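Local coordinates for protein glutathione S-transferase (Cupriavidus metallidurans, PDB 4MK3) that binds glutathione sulfinic acid in a glutathione S-transferase fold and probably transfers glutathione to other substrates, at residues W115-L128 with Q149-G163. Numbering follows the deposited sequence.
Sequences WEALADGLLDAALL and QRSKIDAALTAMSTG. With GSF (L-gamma-glutamyl-3-sulfino-L-alanylglycine), chain E.
M160 reaches from helix 143-164 into a hole formed by W115, L118, A119 and L122. Its chain runs straight beyond CG, which carries CE to 3.6 Å from A119 CA. The same methyl also touches L122 CD1. Lower on the chain, M160 CG lies 3.7 Å from L118 CD2. L122 is the answering knob, seated among I153, A156, L157 and M160. With its CG anti to the backbone N (chi1 -176°), CD1 reaches L157 CD2 as well as the methionine methyl. L118 CD1 rests on A156 CB at 3.8 Å.

The W115 ring meets the other helix by its edge. CH2 is 3.4 Å from M160 O and CZ2 is 3.5 Å from G163 C. A side chain at G163 would run into CZ2. Without the indole, with an alanine here, M160 would probably lose its support on one side and a gap would open beside G163.

At the other end A125 CB packs against I153 CG1, while the bent Q149 chain lays its amide beside A125 and L128. No hydrogen bond joins the two segments. K152 turns out of the interface, and its NZ donates to GSF O31 at 2.7 Å. It also bonds to L68 O of the second subunit, whose S31, K70 and S85 help hold this ligand.

Segments 115-128 and 149-163 run roughly antiparallel (153°), and their axes come within 8.4 Å at closest approach, in the all-helical C-terminal domain of the GST fold. Helix 177-192 packs on W115 and L157. Helices 32-44 and 85-94 of the thioredoxin-like N-terminal domain meet other faces of helix 106-134.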
loop_
_atom_site.group_PDB
_atom_site.type_symbol
_atom_site.label_atom_id
_atom_site.label_comp_id
_atom_site.label_asym_id
_atom_site.label_seq_id
_atom_site.Cartn_x
_atom_site.Cartn_y
_atom_site.Cartn_z
ATOM N N TRP A 115 -6.580 -1.054 9.950
ATOM C CA TRP A 115 -5.498 -0.923 10.905
ATOM C C TRP A 115 -4.150 -1.127 10.233
ATOM O O TRP A 115 -3.195 -0.390 10.491
ATOM C CB TRP A 115 -5.638 -1.930 12.041
ATOM C CG TRP A 115 -6.474 -1.484 13.198
ATOM C CD1 TRP A 115 -7.740 -1.894 13.524
ATOM C CD2 TRP A 115 -6.072 -0.561 14.203
ATOM N NE1 TRP A 115 -8.158 -1.249 14.676
ATOM C CE2 TRP A 115 -7.139 -0.442 15.113
ATOM C CE3 TRP A 115 -4.905 0.178 14.431
ATOM C CZ2 TRP A 115 -7.081 0.386 16.235
ATOM C CZ3 TRP A 115 -4.845 0.989 15.568
ATOM C CH2 TRP A 115 -5.929 1.092 16.442
ATOM N N GLU A 116 -4.034 -2.146 9.391
ATOM C CA GLU A 116 -2.777 -2.400 8.697
ATOM C C GLU A 116 -2.414 -1.226 7.790
ATOM O O GLU A 116 -1.265 -0.809 7.733
ATOM C CB GLU A 116 -2.847 -3.694 7.901
ATOM C CG GLU A 116 -1.551 -3.986 7.123
ATOM C CD GLU A 116 -1.649 -5.187 6.193
ATOM O OE1 GLU A 116 -2.755 -5.496 5.694
ATOM O OE2 GLU A 116 -0.619 -5.864 5.967
ATOM N N ALA A 117 -3.398 -0.683 7.094
ATOM C CA ALA A 117 -3.155 0.480 6.229
ATOM C C ALA A 117 -2.707 1.693 7.037
ATOM O O ALA A 117 -1.868 2.485 6.574
ATOM C CB ALA A 117 -4.377 0.788 5.412
ATOM N N LEU A 118 -3.271 1.876 8.215
ATOM C CA LEU A 118 -2.876 2.976 9.080
ATOM C C LEU A 118 -1.421 2.826 9.500
ATOM O O LEU A 118 -0.637 3.776 9.436
ATOM C CB LEU A 118 -3.787 3.033 10.307
ATOM C CG LEU A 118 -3.490 4.083 11.369
ATOM C CD1 LEU A 118 -3.449 5.487 10.778
ATOM C CD2 LEU A 118 -4.513 3.971 12.485
ATOM N N ALA A 119 -1.045 1.635 9.950
ATOM C CA ALA A 119 0.327 1.372 10.368
ATOM C C ALA A 119 1.313 1.505 9.207
ATOM O O ALA A 119 2.364 2.132 9.329
ATOM C CB ALA A 119 0.423 0.005 11.002
ATOM N N ASP A 120 0.959 0.924 8.071
ATOM C CA ASP A 120 1.814 0.977 6.892
ATOM C C ASP A 120 1.952 2.428 6.429
ATOM O O ASP A 120 3.004 2.833 5.942
ATOM C CB ASP A 120 1.191 0.152 5.752
ATOM C CG ASP A 120 1.396 -1.369 5.883
ATOM O OD1 ASP A 120 1.960 -1.856 6.886
ATOM O OD2 ASP A 120 0.981 -2.070 4.934
ATOM N N GLY A 121 0.879 3.197 6.544
ATOM C CA GLY A 121 0.925 4.611 6.170
ATOM C C GLY A 121 1.819 5.447 7.048
ATOM O O GLY A 121 2.510 6.380 6.576
ATOM N N LEU A 122 1.818 5.152 8.339
ATOM C CA LEU A 122 2.758 5.765 9.272
ATOM C C LEU A 122 4.191 5.424 8.805
ATOM O O LEU A 122 5.052 6.317 8.693
ATOM C CB LEU A 122 2.476 5.276 10.698
ATOM C CG LEU A 122 3.323 5.896 11.800
ATOM C CD1 LEU A 122 2.680 5.643 13.155
ATOM C CD2 LEU A 122 4.761 5.376 11.832
ATOM N N LEU A 123 4.447 4.150 8.504
ATOM C CA LEU A 123 5.745 3.752 7.975
ATOM C C LEU A 123 6.109 4.460 6.674
ATOM O O LEU A 123 7.261 4.868 6.502
ATOM C CB LEU A 123 5.795 2.235 7.764
ATOM C CG LEU A 123 5.771 1.405 9.056
ATOM C CD1 LEU A 123 5.750 -0.076 8.702
ATOM C CD2 LEU A 123 6.930 1.724 9.932
ATOM N N ASP A 124 5.146 4.623 5.766
ATOM C CA ASP A 124 5.440 5.286 4.494
ATOM C C ASP A 124 5.970 6.695 4.762
ATOM O O ASP A 124 6.928 7.132 4.131
ATOM C CB ASP A 124 4.192 5.393 3.629
ATOM C CG ASP A 124 3.672 4.042 3.121
ATOM O OD1 ASP A 124 4.431 3.032 3.070
ATOM O OD2 ASP A 124 2.481 4.034 2.700
ATOM N N ALA A 125 5.331 7.391 5.696
ATOM C CA ALA A 125 5.711 8.756 6.035
ATOM C C ALA A 125 7.077 8.777 6.725
ATOM O O ALA A 125 7.919 9.639 6.444
ATOM C CB ALA A 125 4.668 9.375 6.923
ATOM N N ALA A 126 7.294 7.828 7.626
ATOM C CA ALA A 126 8.562 7.740 8.335
ATOM C C ALA A 126 9.709 7.444 7.365
ATOM O O ALA A 126 10.781 8.054 7.453
ATOM C CB ALA A 126 8.485 6.676 9.431
ATOM N N LEU A 127 9.509 6.504 6.439
ATOM C CA LEU A 127 10.520 6.230 5.438
ATOM C C LEU A 127 10.843 7.457 4.606
ATOM O O LEU A 127 11.996 7.745 4.350
ATOM C CB LEU A 127 10.108 5.068 4.524
ATOM C CG LEU A 127 10.737 3.702 4.821
ATOM C CD1 LEU A 127 12.273 3.722 4.737
ATOM C CD2 LEU A 127 10.275 3.236 6.175
ATOM N N LEU A 128 9.823 8.172 4.161
ATOM C CA LEU A 128 10.068 9.387 3.396
ATOM C C LEU A 128 10.858 10.413 4.183
ATOM O O LEU A 128 11.738 11.096 3.632
ATOM C CB LEU A 128 8.768 9.988 2.868
ATOM C CG LEU A 128 8.170 9.242 1.668
ATOM C CD1 LEU A 128 6.724 9.683 1.411
ATOM C CD2 LEU A 128 9.005 9.411 0.413
ATOM N N GLN A 149 5.336 15.052 6.243
ATOM C CA GLN A 149 5.419 13.651 6.612
ATOM C C GLN A 149 5.402 13.454 8.124
ATOM O O GLN A 149 4.745 12.527 8.620
ATOM C CB GLN A 149 6.658 12.992 5.987
ATOM C CG GLN A 149 6.740 13.113 4.442
ATOM C CD GLN A 149 5.476 12.648 3.701
ATOM O OE1 GLN A 149 5.080 13.237 2.685
ATOM N NE2 GLN A 149 4.870 11.613 4.184
ATOM N N ARG A 150 6.113 14.302 8.858
ATOM C CA ARG A 150 6.116 14.179 10.306
ATOM C C ARG A 150 4.731 14.461 10.882
ATOM O O ARG A 150 4.332 13.836 11.863
ATOM C CB ARG A 150 7.193 15.059 10.927
ATOM C CG ARG A 150 8.569 14.425 10.795
ATOM C CD ARG A 150 9.647 15.365 11.320
ATOM N NE ARG A 150 10.979 14.770 11.219
ATOM C CZ ARG A 150 11.588 14.106 12.198
ATOM N NH1 ARG A 150 10.995 13.935 13.367
ATOM N NH2 ARG A 150 12.801 13.605 12.002
ATOM N N SER A 151 3.972 15.354 10.258
ATOM C CA SER A 151 2.607 15.600 10.715
ATOM C C SER A 151 1.713 14.372 10.501
ATOM O O SER A 151 0.830 14.114 11.313
ATOM C CB SER A 151 2.007 16.823 10.031
ATOM O OG SER A 151 2.649 17.999 10.490
ATOM N N LYS A 152 1.937 13.604 9.434
ATOM C CA LYS A 152 1.151 12.405 9.200
ATOM C C LYS A 152 1.470 11.406 10.295
ATOM O O LYS A 152 0.593 10.679 10.745
ATOM C CB LYS A 152 1.491 11.764 7.857
ATOM C CG LYS A 152 1.097 12.608 6.637
ATOM C CD LYS A 152 1.424 11.846 5.340
ATOM C CE LYS A 152 1.279 12.705 4.089
ATOM N NZ LYS A 152 -0.113 13.224 3.955
ATOM N N ILE A 153 2.741 11.323 10.686
ATOM C CA ILE A 153 3.120 10.370 11.727
ATOM C C ILE A 153 2.388 10.719 13.024
ATOM O O ILE A 153 1.797 9.832 13.655
ATOM C CB ILE A 153 4.641 10.340 11.960
ATOM C CG1 ILE A 153 5.361 9.840 10.705
ATOM C CG2 ILE A 153 4.994 9.458 13.164
ATOM C CD1 ILE A 153 6.898 10.074 10.710
ATOM N N ASP A 154 2.403 11.993 13.400
ATOM C CA ASP A 154 1.744 12.444 14.624
ATOM C C ASP A 154 0.255 12.114 14.563
ATOM O O ASP A 154 -0.320 11.641 15.537
ATOM C CB ASP A 154 1.915 13.927 14.811
ATOM C CG ASP A 154 3.322 14.316 15.224
ATOM O OD1 ASP A 154 4.104 13.441 15.652
ATOM O OD2 ASP A 154 3.628 15.509 15.117
ATOM N N ALA A 155 -0.370 12.397 13.431
ATOM C CA ALA A 155 -1.799 12.146 13.267
ATOM C C ALA A 155 -2.111 10.659 13.310
ATOM O O ALA A 155 -3.112 10.226 13.908
ATOM C CB ALA A 155 -2.293 12.774 11.958
ATOM N N ALA A 156 -1.254 9.860 12.688
ATOM C CA ALA A 156 -1.473 8.415 12.685
ATOM C C ALA A 156 -1.353 7.859 14.098
ATOM O O ALA A 156 -2.115 6.968 14.477
ATOM C CB ALA A 156 -0.492 7.733 11.759
ATOM N N LEU A 157 -0.377 8.346 14.859
ATOM C CA LEU A 157 -0.224 7.930 16.255
ATOM C C LEU A 157 -1.460 8.257 17.064
ATOM O O LEU A 157 -1.921 7.428 17.834
ATOM C CB LEU A 157 1.012 8.537 16.898
ATOM C CG LEU A 157 2.339 8.008 16.367
ATOM C CD1 LEU A 157 3.440 8.975 16.733
ATOM C CD2 LEU A 157 2.592 6.610 16.928
ATOM N N THR A 158 -1.985 9.464 16.911
ATOM C CA THR A 158 -3.187 9.847 17.638
ATOM C C THR A 158 -4.339 8.924 17.245
ATOM O O THR A 158 -5.110 8.494 18.100
ATOM C CB THR A 158 -3.550 11.264 17.315
ATOM O OG1 THR A 158 -2.522 12.123 17.817
ATOM C CG2 THR A 158 -4.863 11.663 17.974
ATOM N N ALA A 159 -4.468 8.624 15.964
ATOM C CA ALA A 159 -5.537 7.732 15.519
ATOM C C ALA A 159 -5.359 6.330 16.075
ATOM O O ALA A 159 -6.336 5.666 16.430
ATOM C CB ALA A 159 -5.618 7.694 13.989
ATOM N N MET A 160 -4.125 5.850 16.140
ATOM C CA MET A 160 -3.891 4.520 16.695
ATOM C C MET A 160 -4.318 4.516 18.165
ATOM O O MET A 160 -4.933 3.552 18.628
ATOM C CB MET A 160 -2.427 4.126 16.609
ATOM C CG MET A 160 -1.938 3.824 15.205
ATOM S SD MET A 160 -0.150 3.569 15.228
ATOM C CE MET A 160 0.149 3.049 13.548
ATOM N N SER A 161 -3.962 5.560 18.903
ATOM C CA SER A 161 -4.317 5.607 20.309
ATOM C C SER A 161 -5.852 5.710 20.464
ATOM O O SER A 161 -6.446 5.024 21.305
ATOM C CB SER A 161 -3.606 6.779 20.995
ATOM O OG SER A 161 -3.987 6.917 22.358
ATOM N N THR A 162 -6.492 6.538 19.649
ATOM C CA THR A 162 -7.954 6.688 19.694
ATOM C C THR A 162 -8.647 5.361 19.346
ATOM O O THR A 162 -9.607 4.947 20.014
ATOM C CB THR A 162 -8.388 7.808 18.756
ATOM O OG1 THR A 162 -7.870 9.044 19.272
ATOM C CG2 THR A 162 -9.930 7.918 18.703
ATOM N N GLY A 163 -8.120 4.676 18.338
ATOM C CA GLY A 163 -8.701 3.422 17.867
ATOM C C GLY A 163 -8.541 2.277 18.839
ATOM O O GLY A 163 -9.459 1.470 19.010
HETATM C CB1 GSF E . -2.258 6.163 -1.650
HETATM C CG1 GSF E . -3.234 7.301 -1.915
HETATM C CD1 GSF E . -2.533 8.605 -2.226
HETATM O OE1 GSF E . -1.337 8.775 -2.099
HETATM C C1 GSF E . -3.993 4.389 -1.575
HETATM O O11 GSF E . -5.147 4.886 -1.565
HETATM O O12 GSF E . -3.781 3.339 -2.239
HETATM N N1 GSF E . -1.866 4.079 -0.435
HETATM C CA1 GSF E . -2.885 5.057 -0.805
HETATM N N2 GSF E . -3.338 9.631 -2.700
HETATM C CA2 GSF E . -2.790 10.917 -2.971
HETATM C CB2 GSF E . -3.646 11.638 -3.960
HETATM S SG2 GSF E . -3.443 11.090 -5.618
HETATM O O1S GSF E . -3.878 12.207 -6.475
HETATM O O2S GSF E . -4.261 9.858 -5.822
HETATM C C2 GSF E . -2.887 11.804 -1.749
HETATM O O2 GSF E . -3.937 11.884 -1.116
HETATM N N3 GSF E . -1.757 12.528 -1.387
HETATM C CA3 GSF E . -1.820 13.427 -0.271
HETATM C C3 GSF E . -0.583 13.325 0.629
HETATM O O31 GSF E . -0.415 14.217 1.514
HETATM O O32 GSF E . 0.243 12.396 0.501
#